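Local coordinates for protein naphthalene dioxygenase large subunit (Rhodococcus sp., PDB 2B1X) that forms the large subunit of a multi-subunit Rieske-type non-haem iron oxygenase, holding a [2Fe-2S] cluster in one domain and a mononuclear iron in another, at residues A[178-183]-A[304-309]; A[7-12]-A[22-27]; A[67-72]-A[157-162]; A[53-58]-A[79-84]. All blocks are in the same frame, centred on the assembly; numbering follows the deposited sequence.

In the fold
Along the chain contact 2 comes first, near the N-terminus; contacts 3 and 4 follow with alternating segments, and contact 1 comes last. Contacts 3 and 4 have centres 17 Å apart and touch, because strands 69-75 and 81-85 are antiparallel neighbours in the four-stranded sheet of the Rieske domain; Ile72 N lies 2.7 Å from His84 O. Contact 1 stands apart in the catalytic domain, where helix 174-181 packs on the large sheet, with its centre 24 Å from that of contact 4. Contact 2 fastens the N-terminal helix 4-16 to strand 22-24, its centre 34 Å from that of contact 1. The other three pack the Rieske and catalytic domains internally.

Contact 1 of 4, residues A[178-183]-A[304-309]; sequences DIVLDR and IGNFLM
Ile304 opens the contact with its branch methyl CG2, which lies 4.3 Å from CG1 of Val180 on the last turn of helix 174-181. Both side chains also touch Leu321 on the neighbouring strand, so branched aliphatic residues suit the seam between this helix and the large antiparallel sheet of the catalytic domain. At Gly305 the Phe307 ring packs on the CA and leaves no room for a CB, so glycine suits the place. At Asn306 the contact turns polar. CG is anti to the backbone N (chi1 -164°), which sends the amide toward the end of the helix, and OD1 accepts from Arg183 NH1 at 2.9 Å. That bond is nearly straight (172°) and lies in both the carbonyl plane and the guanidinium plane, although the two groups are turned 46° apart. Val180 CG2 packs 3.6 Å from the same OD1. Asn306 ND2 donates to Phe320 O, so both ends of the amide are used and its rotation is fixed. Arg183 NH1 also bonds weakly to Ile179 O, and NE pairs with Glu343. Val180 O lies 3.8 Å above the centre of one guanidinium face. The buried group thus meets a carboxylate and neutral oxygens, probably stabilising its charge.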
loop_
_atom_site.group_PDB
_atom_site.type_symbol
_atom_site.label_atom_id
_atom_site.label_comp_id
_atom_site.label_asym_id
_atom_site.label_seq_id
_atom_site.Cartn_x
_atom_site.Cartn_y
_atom_site.Cartn_z
ATOM N N ASP A 178 42.109 5.295 -1.677
ATOM C CA ASP A 178 43.004 5.959 -2.646
ATOM C C ASP A 178 43.179 5.151 -3.930
ATOM O O ASP A 178 43.218 5.696 -5.031
ATOM C CB ASP A 178 44.404 6.156 -2.050
ATOM C CG ASP A 178 44.439 7.195 -0.953
ATOM O OD1 ASP A 178 43.410 7.905 -0.740
ATOM O OD2 ASP A 178 45.475 7.349 -0.248
ATOM N N ILE A 179 43.327 3.841 -3.765
ATOM C CA ILE A 179 43.553 2.929 -4.879
ATOM C C ILE A 179 42.400 2.965 -5.888
ATOM O O ILE A 179 42.606 2.769 -7.071
ATOM C CB ILE A 179 43.784 1.516 -4.334
ATOM C CG1 ILE A 179 45.191 1.407 -3.718
ATOM C CG2 ILE A 179 43.619 0.442 -5.445
ATOM C CD1 ILE A 179 45.458 0.094 -2.985
ATOM N N VAL A 180 41.198 3.234 -5.395
ATOM C CA VAL A 180 40.002 3.313 -6.221
ATOM C C VAL A 180 39.695 4.768 -6.634
ATOM O O VAL A 180 39.272 5.012 -7.750
ATOM C CB VAL A 180 38.811 2.645 -5.465
ATOM C CG1 VAL A 180 37.484 3.257 -5.797
ATOM C CG2 VAL A 180 38.806 1.120 -5.713
ATOM N N LEU A 181 39.953 5.731 -5.758
ATOM C CA LEU A 181 39.494 7.110 -5.996
ATOM C C LEU A 181 40.533 8.072 -6.569
ATOM O O LEU A 181 40.167 9.081 -7.179
ATOM C CB LEU A 181 38.937 7.730 -4.713
ATOM C CG LEU A 181 37.851 6.987 -3.921
ATOM C CD1 LEU A 181 37.651 7.709 -2.621
ATOM C CD2 LEU A 181 36.527 6.873 -4.684
ATOM N N ASP A 182 41.815 7.782 -6.352
ATOM C CA ASP A 182 42.853 8.777 -6.590
ATOM C C ASP A 182 43.870 8.409 -7.673
ATOM O O ASP A 182 45.023 8.839 -7.612
ATOM C CB ASP A 182 43.595 9.086 -5.285
ATOM C CG ASP A 182 44.232 10.465 -5.294
ATOM O OD1 ASP A 182 43.680 11.387 -5.932
ATOM O OD2 ASP A 182 45.301 10.706 -4.708
ATOM N N ARG A 183 43.435 7.633 -8.659
ATOM C CA ARG A 183 44.327 7.172 -9.716
ATOM C C ARG A 183 44.719 8.246 -10.721
ATOM O O ARG A 183 45.772 8.157 -11.290
ATOM C CB ARG A 183 43.702 5.984 -10.458
ATOM C CG ARG A 183 43.470 4.762 -9.585
ATOM C CD ARG A 183 43.004 3.540 -10.333
ATOM N NE ARG A 183 41.630 3.628 -10.817
ATOM C CZ ARG A 183 40.661 2.774 -10.498
ATOM N NH1 ARG A 183 40.891 1.779 -9.652
ATOM N NH2 ARG A 183 39.440 2.934 -11.001
ATOM N N ILE A 304 31.398 -0.381 -2.512
ATOM C CA ILE A 304 32.220 -0.136 -3.675
ATOM C C ILE A 304 32.370 -1.446 -4.408
ATOM O O ILE A 304 32.630 -2.490 -3.774
ATOM C CB ILE A 304 33.602 0.384 -3.205
ATOM C CG1 ILE A 304 33.412 1.751 -2.506
ATOM C CG2 ILE A 304 34.597 0.460 -4.359
ATOM C CD1 ILE A 304 34.664 2.316 -1.839
ATOM N N GLY A 305 32.222 -1.405 -5.727
ATOM C CA GLY A 305 32.655 -2.504 -6.575
ATOM C C GLY A 305 33.534 -2.029 -7.713
ATOM O O GLY A 305 33.102 -1.181 -8.493
ATOM N N ASN A 306 34.768 -2.525 -7.801
ATOM C CA ASN A 306 35.655 -2.159 -8.887
ATOM C C ASN A 306 36.021 -3.477 -9.525
ATOM O O ASN A 306 36.873 -4.227 -9.011
ATOM C CB ASN A 306 36.897 -1.413 -8.367
ATOM C CG ASN A 306 37.679 -0.647 -9.470
ATOM O OD1 ASN A 306 38.626 0.051 -9.160
ATOM N ND2 ASN A 306 37.294 -0.792 -10.735
ATOM N N PHE A 307 35.333 -3.786 -10.619
ATOM C CA PHE A 307 35.336 -5.137 -11.180
ATOM C C PHE A 307 35.735 -5.131 -12.648
ATOM O O PHE A 307 35.473 -4.172 -13.378
ATOM C CB PHE A 307 33.953 -5.789 -11.093
ATOM C CG PHE A 307 33.378 -5.907 -9.702
ATOM C CD1 PHE A 307 32.004 -5.859 -9.530
ATOM C CD2 PHE A 307 34.181 -6.087 -8.572
ATOM C CE1 PHE A 307 31.415 -5.988 -8.231
ATOM C CE2 PHE A 307 33.600 -6.196 -7.285
ATOM C CZ PHE A 307 32.215 -6.154 -7.128
ATOM N N LEU A 308 36.308 -6.238 -13.088
ATOM C CA LEU A 308 36.730 -6.411 -14.494
ATOM C C LEU A 308 35.756 -7.423 -15.084
ATOM O O LEU A 308 35.723 -8.560 -14.633
ATOM C CB LEU A 308 38.139 -6.990 -14.504
ATOM C CG LEU A 308 39.273 -6.688 -15.484
ATOM C CD1 LEU A 308 40.085 -7.963 -15.684
ATOM C CD2 LEU A 308 38.830 -6.084 -16.814
ATOM N N MET A 309 34.932 -7.016 -16.050
ATOM C CA MET A 309 33.811 -7.867 -16.518
ATOM C C MET A 309 33.398 -7.552 -17.945
ATOM O O MET A 309 33.508 -6.395 -18.399
ATOM C CB MET A 309 32.577 -7.721 -15.598
ATOM C CG MET A 309 31.866 -9.060 -15.254
ATOM S SD MET A 309 31.714 -9.324 -13.473
ATOM C CE MET A 309 31.514 -7.729 -12.943
#

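Contact 2 of 4, residues A[7-12]-A[22-27]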
loop_
_atom_site.group_PDB
_atom_site.type_symbol
_atom_site.label_atom_id
_atom_site.label_comp_id
_atom_site.label_asym_id
_atom_site.label_seq_id
_atom_site.Cartn_x
_atom_site.Cartn_y
_atom_site.Cartn_z
ATOM N N ARG A 7 18.331 -5.440 24.190
ATOM C CA ARG A 7 19.592 -5.202 24.857
ATOM C C ARG A 7 20.330 -6.530 25.032
ATOM O O ARG A 7 21.485 -6.660 24.630
ATOM C CB ARG A 7 19.392 -4.503 26.208
ATOM C CG ARG A 7 20.714 -4.207 26.941
ATOM C CD ARG A 7 20.583 -3.384 28.221
ATOM N NE ARG A 7 20.019 -2.060 27.943
ATOM C CZ ARG A 7 20.721 -0.998 27.519
ATOM N NH1 ARG A 7 22.042 -1.090 27.327
ATOM N NH2 ARG A 7 20.096 0.162 27.281
ATOM N N GLN A 8 19.641 -7.522 25.580
ATOM C CA GLN A 8 20.246 -8.809 25.877
ATOM C C GLN A 8 20.701 -9.474 24.593
ATOM O O GLN A 8 21.770 -10.094 24.545
ATOM C CB GLN A 8 19.271 -9.703 26.638
ATOM C CG GLN A 8 19.141 -9.344 28.147
ATOM C CD GLN A 8 17.913 -9.976 28.824
ATOM O OE1 GLN A 8 17.340 -10.954 28.318
ATOM N NE2 GLN A 8 17.508 -9.415 29.976
ATOM N N THR A 9 19.896 -9.322 23.539
ATOM C CA THR A 9 20.246 -9.892 22.229
ATOM C C THR A 9 21.538 -9.286 21.685
ATOM O O THR A 9 22.408 -9.991 21.125
ATOM C CB THR A 9 19.096 -9.667 21.234
ATOM O OG1 THR A 9 17.976 -10.481 21.584
ATOM C CG2 THR A 9 19.463 -10.170 19.846
ATOM N N LEU A 10 21.656 -7.971 21.815
ATOM C CA LEU A 10 22.862 -7.309 21.340
ATOM C C LEU A 10 24.077 -7.697 22.184
ATOM O O LEU A 10 25.150 -7.904 21.648
ATOM C CB LEU A 10 22.674 -5.788 21.302
ATOM C CG LEU A 10 21.570 -5.275 20.350
ATOM C CD1 LEU A 10 21.171 -3.810 20.659
ATOM C CD2 LEU A 10 22.030 -5.417 18.932
ATOM N N GLN A 11 23.894 -7.767 23.506
ATOM C CA GLN A 11 24.992 -8.164 24.424
ATOM C C GLN A 11 25.477 -9.568 24.126
ATOM O O GLN A 11 26.673 -9.814 24.044
ATOM C CB GLN A 11 24.587 -8.010 25.892
ATOM C CG GLN A 11 24.536 -6.546 26.329
ATOM C CD GLN A 11 23.889 -6.312 27.678
ATOM O OE1 GLN A 11 23.179 -7.177 28.204
ATOM N NE2 GLN A 11 24.142 -5.144 28.251
ATOM N N LYS A 12 24.537 -10.488 23.961
ATOM C CA LYS A 12 24.862 -11.840 23.569
ATOM C C LYS A 12 25.583 -11.852 22.200
ATOM O O LYS A 12 26.593 -12.534 22.023
ATOM C CB LYS A 12 23.585 -12.703 23.542
ATOM C CG LYS A 12 23.915 -14.215 23.472
ATOM C CD LYS A 12 22.759 -14.981 22.860
ATOM C CE LYS A 12 23.042 -16.445 22.824
ATOM N NZ LYS A 12 23.593 -16.822 21.499
ATOM N N THR A 22 29.109 -16.353 15.371
ATOM C CA THR A 22 27.727 -16.244 14.906
ATOM C C THR A 22 27.189 -14.889 15.310
ATOM O O THR A 22 27.813 -14.198 16.102
ATOM C CB THR A 22 26.815 -17.347 15.467
ATOM O OG1 THR A 22 26.664 -17.176 16.881
ATOM C CG2 THR A 22 27.442 -18.748 15.294
ATOM N N VAL A 23 26.040 -14.517 14.762
ATOM C CA VAL A 23 25.361 -13.251 15.113
ATOM C C VAL A 23 23.861 -13.567 15.192
ATOM O O VAL A 23 23.397 -14.351 14.366
ATOM C CB VAL A 23 25.661 -12.132 14.041
ATOM C CG1 VAL A 23 24.786 -10.853 14.278
ATOM C CG2 VAL A 23 27.104 -11.745 14.082
ATOM N N PRO A 24 23.122 -13.018 16.176
ATOM C CA PRO A 24 21.665 -13.204 16.259
ATOM C C PRO A 24 20.906 -12.758 15.019
ATOM O O PRO A 24 21.112 -11.661 14.515
ATOM C CB PRO A 24 21.256 -12.302 17.432
ATOM C CG PRO A 24 22.495 -12.190 18.257
ATOM C CD PRO A 24 23.621 -12.204 17.305
ATOM N N ALA A 25 20.007 -13.621 14.571
ATOM C CA ALA A 25 19.186 -13.379 13.388
ATOM C C ALA A 25 18.200 -12.245 13.546
ATOM O O ALA A 25 17.653 -11.739 12.550
ATOM C CB ALA A 25 18.432 -14.705 12.995
ATOM N N ALA A 26 17.916 -11.865 14.796
ATOM C CA ALA A 26 16.905 -10.867 15.057
ATOM C C ALA A 26 17.296 -9.491 14.516
ATOM O O ALA A 26 16.452 -8.596 14.462
ATOM C CB ALA A 26 16.632 -10.772 16.540
ATOM N N ILE A 27 18.542 -9.321 14.084
ATOM C CA ILE A 27 18.991 -7.995 13.646
ATOM C C ILE A 27 18.575 -7.603 12.226
ATOM O O ILE A 27 18.679 -6.432 11.872
ATOM C CB ILE A 27 20.504 -7.834 13.795
ATOM C CG1 ILE A 27 21.223 -8.697 12.750
ATOM C CG2 ILE A 27 20.949 -8.126 15.232
ATOM C CD1 ILE A 27 22.669 -8.323 12.551
#
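Thr9, on helix 4-16, and Pro24, at the end of the short strand 22-24, are the closest backbone positions here, with their CA atoms 7.0 Å apart. The strand is paired with strand 392-394 through backbone hydrogen bonding between Val23 and Leu393, and after Pro24 the chain turns into the 3-10 segment 25-27. The side chains of Thr9 and Pro24 pass alongside one another, pointing opposite ways. A chi1 of -70° puts the threonine OG1 beside the backbone N and leaves CG2 anti to that N, aimed at the proline ring, 3.7 Å from Pro24 CB. Pro24 CG meets the helix backbone, at 3.6 Å from Thr9 O. Beyond the ring, the lone methyl of Ala26 adds a light apolar touch, its CB 4.4 Å from Thr9 CG2. Nearby, Leu10 and Ile27 both pack on Trp431 of helix 422-436, which gives the two segments a shared apolar support. Threonine suits its place because its two branches divide the work: the methyl goes to proline, while OG1 bonds back to Glu5 O within the helix. No hydrogen bond spans the two segments, so they are joined by van der Waals contact, and the hydroxyl's polarity is met inside the helix.

Contact 3 of 4, residues A[67-72]-A[157-162]; sequences SEDQFI and GSLDPH
The Phe71 ring is met by CD1 of Leu159 at an oblique angle, 3.7 Å from CZ and 4.1 Å from CE1, so the methyl reaches the outer end of the ring. A second flat group, the His162 ring, has Pro161 CG 4.1 Å above one face, offset toward its rim. Phe71 stands on strand 69-75 of the four-stranded antiparallel sheet of the Rieske domain; Leu159 follows strand 154-158, which belongs to a separate three-stranded sheet. Leu85 of the adjacent strand and Met145 touch the Phe71 side chain as well, and Phe387 of a neighbouring large subunit packs on it. A flat apolar group suits a position where a sheet, a loop and another chain meet. The other methyl of Leu159, CD2, comes within 4.2 Å of Asp69 OD2. The carboxylate of Asp69 has its own partners on the same neighbouring subunit: OD2 accepts from Phe387 N and OD1 from Ala388 N, so an acidic residue fits this buried position by binding two successive backbone N-H groups. Past strand 154-158 the chain is shaped by two side-chain turns. Ser158 OG accepts from Asp160 N at 3.1 Å, an ST turn, and also bonds to His44 O. In the Asx turn that follows, His162 N lies 2.9 Å from Asp160 OD1 and meets it from above, 55° out of the carboxylate plane.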
loop_
_atom_site.group_PDB
_atom_site.type_symbol
_atom_site.label_atom_id
_atom_site.label_comp_id
_atom_site.label_asym_id
_atom_site.label_seq_id
_atom_site.Cartn_x
_atom_site.Cartn_y
_atom_site.Cartn_z
ATOM N N SER A 67 18.804 8.715 6.269
ATOM C CA SER A 67 17.506 8.121 6.538
ATOM C C SER A 67 16.384 9.011 5.988
ATOM O O SER A 67 16.436 9.367 4.840
ATOM C CB SER A 67 17.342 7.758 8.024
ATOM O OG SER A 67 18.410 6.876 8.400
ATOM N N GLU A 68 15.383 9.357 6.791
ATOM C CA GLU A 68 14.276 10.169 6.321
ATOM C C GLU A 68 14.684 11.649 6.191
ATOM O O GLU A 68 13.911 12.467 5.656
ATOM C CB GLU A 68 13.061 10.058 7.297
ATOM C CG GLU A 68 12.347 8.699 7.353
ATOM C CD GLU A 68 13.068 7.669 8.204
ATOM O OE1 GLU A 68 13.966 8.017 8.988
ATOM O OE2 GLU A 68 12.739 6.475 8.084
ATOM N N ASP A 69 15.841 12.049 6.724
ATOM C CA ASP A 69 16.210 13.468 6.605
ATOM C C ASP A 69 16.737 13.796 5.222
ATOM O O ASP A 69 17.620 13.102 4.692
ATOM C CB ASP A 69 17.228 13.905 7.634
ATOM C CG ASP A 69 16.599 14.133 8.982
ATOM O OD1 ASP A 69 15.754 15.060 9.104
ATOM O OD2 ASP A 69 16.885 13.403 9.955
ATOM N N GLN A 70 16.219 14.899 4.682
ATOM C CA GLN A 70 16.510 15.305 3.343
ATOM C C GLN A 70 17.388 16.553 3.345
ATOM O O GLN A 70 17.054 17.535 4.008
ATOM C CB GLN A 70 15.190 15.549 2.612
ATOM C CG GLN A 70 15.336 15.606 1.107
ATOM C CD GLN A 70 14.026 15.983 0.435
ATOM O OE1 GLN A 70 13.567 17.069 0.624
ATOM N NE2 GLN A 70 13.448 15.085 -0.355
ATOM N N PHE A 71 18.499 16.501 2.592
ATOM C CA PHE A 71 19.491 17.566 2.563
ATOM C C PHE A 71 19.754 18.040 1.161
ATOM O O PHE A 71 19.863 17.225 0.243
ATOM C CB PHE A 71 20.815 17.110 3.209
ATOM C CG PHE A 71 20.710 16.899 4.676
ATOM C CD1 PHE A 71 20.319 15.653 5.190
ATOM C CD2 PHE A 71 20.945 17.964 5.559
ATOM C CE1 PHE A 71 20.183 15.461 6.584
ATOM C CE2 PHE A 71 20.814 17.786 6.954
ATOM C CZ PHE A 71 20.413 16.537 7.460
ATOM N N ILE A 72 19.840 19.360 0.981
ATOM C CA ILE A 72 20.392 19.911 -0.262
ATOM C C ILE A 72 21.922 19.897 -0.159
ATOM O O ILE A 72 22.500 20.447 0.794
ATOM C CB ILE A 72 19.903 21.384 -0.471
ATOM C CG1 ILE A 72 18.387 21.441 -0.636
ATOM C CG2 ILE A 72 20.557 22.008 -1.663
ATOM C CD1 ILE A 72 17.840 22.850 -0.323
ATOM N N GLY A 157 28.189 13.112 5.339
ATOM C CA GLY A 157 27.640 13.884 6.431
ATOM C C GLY A 157 27.348 13.047 7.645
ATOM O O GLY A 157 27.128 11.811 7.569
ATOM N N SER A 158 27.379 13.703 8.787
ATOM C CA SER A 158 26.998 13.056 10.032
ATOM C C SER A 158 26.033 13.975 10.771
ATOM O O SER A 158 26.181 15.208 10.757
ATOM C CB SER A 158 28.222 12.718 10.901
ATOM O OG SER A 158 27.799 12.409 12.227
ATOM N N LEU A 159 25.047 13.369 11.412
ATOM C CA LEU A 159 24.079 14.120 12.207
ATOM C C LEU A 159 24.613 14.536 13.587
ATOM O O LEU A 159 23.937 15.275 14.330
ATOM C CB LEU A 159 22.802 13.278 12.348
ATOM C CG LEU A 159 21.637 13.615 11.413
ATOM C CD1 LEU A 159 21.961 14.553 10.208
ATOM C CD2 LEU A 159 20.825 12.389 11.004
ATOM N N ASP A 160 25.801 14.040 13.935
ATOM C CA ASP A 160 26.386 14.208 15.261
ATOM C C ASP A 160 27.453 15.319 15.213
ATOM O O ASP A 160 28.473 15.191 14.517
ATOM C CB ASP A 160 26.971 12.865 15.721
ATOM C CG ASP A 160 27.649 12.929 17.088
ATOM O OD1 ASP A 160 27.641 13.986 17.770
ATOM O OD2 ASP A 160 28.193 11.923 17.564
ATOM N N PRO A 161 27.186 16.434 15.884
ATOM C CA PRO A 161 28.125 17.558 15.888
ATOM C C PRO A 161 29.452 17.199 16.544
ATOM O O PRO A 161 30.457 17.847 16.239
ATOM C CB PRO A 161 27.372 18.656 16.676
ATOM C CG PRO A 161 26.302 17.991 17.359
ATOM C CD PRO A 161 25.971 16.725 16.653
ATOM N N HIS A 162 29.460 16.158 17.378
ATOM C CA HIS A 162 30.654 15.753 18.133
ATOM C C HIS A 162 31.321 14.488 17.566
ATOM O O HIS A 162 32.143 13.867 18.232
ATOM C CB HIS A 162 30.311 15.552 19.616
ATOM C CG HIS A 162 29.613 16.717 20.233
ATOM N ND1 HIS A 162 30.185 17.968 20.312
ATOM C CD2 HIS A 162 28.377 16.832 20.776
ATOM C CE1 HIS A 162 29.341 18.802 20.888
ATOM N NE2 HIS A 162 28.233 18.140 21.175
#

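Contact 4 of 4, residues A[53-58]-A[79-84]; sequences SEIPER and GEIRGH
Ile55 and Ile81 meet through two torsion choices: in Ile55 CG1 sits between the backbone N and the carbonyl carbon (chi1 51°), and in Ile81 the chain folds back at chi2 (-61°). Their terminal methyls come together, CD1 to CD1, at 3.7 Å. Ile55 lies in the loop that joins strand 47-51 to strand 60-66 of the Rieske domain. Ile81 begins the second arm of the beta-hairpin formed by strands 69-75 and 81-85. Both side chains also rest on Ile155 of strand 154-158, so isoleucine suits each place as a branched wedge in an apolar patch between the two sheets. The loop is tied to the hairpin's first arm too, where Ile55 O accepts from Arg75 NE. At the more exposed end Arg58 stretches out straight along its aliphatic chain and lays its guanidinium across the backbone of Gly79. Gly79 N lies 3.5 Å above the guanidinium plane, offset toward the rim, and Gly79 CA is 3.5 Å from Arg58 NE. Glycine suits this turn because, at its backbone angles, a CB would press on the carbonyl O before it and collide with Arg58 NH2. Arg58 NH1 bonds to Glu77 O, which ties the group to the hairpin turn. On that hairpin Arg82 has two acidic partners. Asp76 OD2 forms a salt bridge with its NE. Glu80 OE2 lies 3.2 Å above the guanidinium plane and 3.3 Å from Arg82 NE, an attraction of charge and not a hydrogen bond.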
loop_
_atom_site.group_PDB
_atom_site.type_symbol
_atom_site.label_atom_id
_atom_site.label_comp_id
_atom_site.label_asym_id
_atom_site.label_seq_id
_atom_site.Cartn_x
_atom_site.Cartn_y
_atom_site.Cartn_z
ATOM N N SER A 53 31.870 15.625 -8.256
ATOM C CA SER A 53 31.666 15.759 -9.711
ATOM C C SER A 53 30.193 15.828 -10.148
ATOM O O SER A 53 29.930 16.091 -11.327
ATOM C CB SER A 53 32.368 14.637 -10.494
ATOM O OG SER A 53 31.697 13.411 -10.264
ATOM N N GLU A 54 29.258 15.569 -9.226
ATOM C CA GLU A 54 27.814 15.755 -9.481
ATOM C C GLU A 54 27.376 17.225 -9.389
ATOM O O GLU A 54 26.349 17.629 -9.954
ATOM C CB GLU A 54 26.969 14.932 -8.499
ATOM C CG GLU A 54 27.220 13.418 -8.460
ATOM C CD GLU A 54 26.173 12.720 -7.616
ATOM O OE1 GLU A 54 25.065 12.455 -8.146
ATOM O OE2 GLU A 54 26.443 12.443 -6.413
ATOM N N ILE A 55 28.141 18.018 -8.642
ATOM C CA ILE A 55 27.837 19.426 -8.432
ATOM C C ILE A 55 29.067 20.265 -8.774
ATOM O O ILE A 55 29.640 20.946 -7.917
ATOM C CB ILE A 55 27.337 19.648 -6.991
ATOM C CG1 ILE A 55 28.300 19.021 -5.969
ATOM C CG2 ILE A 55 25.948 18.988 -6.854
ATOM C CD1 ILE A 55 28.086 19.430 -4.519
ATOM N N PRO A 56 29.498 20.203 -10.029
ATOM C CA PRO A 56 30.776 20.824 -10.422
ATOM C C PRO A 56 30.735 22.344 -10.537
ATOM O O PRO A 56 31.771 22.972 -10.332
ATOM C CB PRO A 56 31.077 20.202 -11.791
ATOM C CG PRO A 56 29.763 19.815 -12.361
ATOM C CD PRO A 56 28.823 19.533 -11.162
ATOM N N GLU A 57 29.574 22.917 -10.854
ATOM C CA GLU A 57 29.443 24.355 -11.080
ATOM C C GLU A 57 28.776 25.038 -9.897
ATOM O O GLU A 57 27.973 24.426 -9.175
ATOM C CB GLU A 57 28.563 24.629 -12.299
ATOM C CG GLU A 57 29.057 24.052 -13.607
ATOM C CD GLU A 57 30.420 24.572 -13.977
ATOM O OE1 GLU A 57 30.589 25.825 -14.009
ATOM O OE2 GLU A 57 31.311 23.726 -14.232
ATOM N N ARG A 58 29.081 26.319 -9.717
ATOM C CA ARG A 58 28.452 27.110 -8.685
ATOM C C ARG A 58 26.927 27.158 -8.918
ATOM O O ARG A 58 26.454 27.421 -10.024
ATOM C CB ARG A 58 29.081 28.505 -8.638
ATOM C CG ARG A 58 30.568 28.445 -8.239
ATOM C CD ARG A 58 31.153 29.782 -7.849
ATOM N NE ARG A 58 32.556 29.650 -7.487
ATOM C CZ ARG A 58 33.278 30.610 -6.936
ATOM N NH1 ARG A 58 32.723 31.799 -6.668
ATOM N NH2 ARG A 58 34.559 30.391 -6.662
ATOM N N GLY A 79 31.628 29.000 -4.154
ATOM C CA GLY A 79 32.381 27.803 -4.503
ATOM C C GLY A 79 32.527 26.789 -3.375
ATOM O O GLY A 79 33.257 25.806 -3.515
ATOM N N GLU A 80 31.855 27.039 -2.257
ATOM C CA GLU A 80 31.930 26.170 -1.091
ATOM C C GLU A 80 30.876 25.055 -1.155
ATOM O O GLU A 80 29.769 25.277 -1.628
ATOM C CB GLU A 80 31.725 27.000 0.184
ATOM C CG GLU A 80 32.036 26.237 1.475
ATOM C CD GLU A 80 31.925 27.085 2.736
ATOM O OE1 GLU A 80 32.554 28.186 2.788
ATOM O OE2 GLU A 80 31.200 26.640 3.681
ATOM N N ILE A 81 31.216 23.863 -0.669
ATOM C CA ILE A 81 30.256 22.760 -0.633
ATOM C C ILE A 81 29.456 22.914 0.641
ATOM O O ILE A 81 30.037 23.031 1.715
ATOM C CB ILE A 81 30.930 21.353 -0.656
ATOM C CG1 ILE A 81 31.777 21.144 -1.919
ATOM C CG2 ILE A 81 29.859 20.242 -0.492
ATOM C CD1 ILE A 81 31.032 21.221 -3.216
ATOM N N ARG A 82 28.130 22.892 0.489
ATOM C CA ARG A 82 27.173 23.019 1.575
ATOM C C ARG A 82 26.269 21.817 1.625
ATOM O O ARG A 82 26.043 21.174 0.596
ATOM C CB ARG A 82 26.270 24.235 1.349
ATOM C CG ARG A 82 27.016 25.514 1.201
ATOM C CD ARG A 82 27.448 26.095 2.524
ATOM N NE ARG A 82 28.231 27.322 2.381
ATOM C CZ ARG A 82 28.356 28.222 3.349
ATOM N NH1 ARG A 82 27.735 28.031 4.523
ATOM N NH2 ARG A 82 29.091 29.318 3.150
ATOM N N GLY A 83 25.761 21.538 2.827
ATOM C CA GLY A 83 24.694 20.591 3.066
ATOM C C GLY A 83 23.659 21.287 3.949
ATOM O O GLY A 83 23.965 21.628 5.085
ATOM N N HIS A 84 22.460 21.512 3.396
ATOM C CA HIS A 84 21.376 22.228 4.060
ATOM C C HIS A 84 20.195 21.321 4.261
ATOM O O HIS A 84 19.726 20.729 3.294
ATOM C CB HIS A 84 20.815 23.332 3.153
ATOM C CG HIS A 84 21.822 24.287 2.611
ATOM N ND1 HIS A 84 22.620 25.081 3.420
ATOM C CD2 HIS A 84 22.102 24.641 1.336
ATOM C CE1 HIS A 84 23.384 25.841 2.660
ATOM N NE2 HIS A 84 23.071 25.611 1.395
#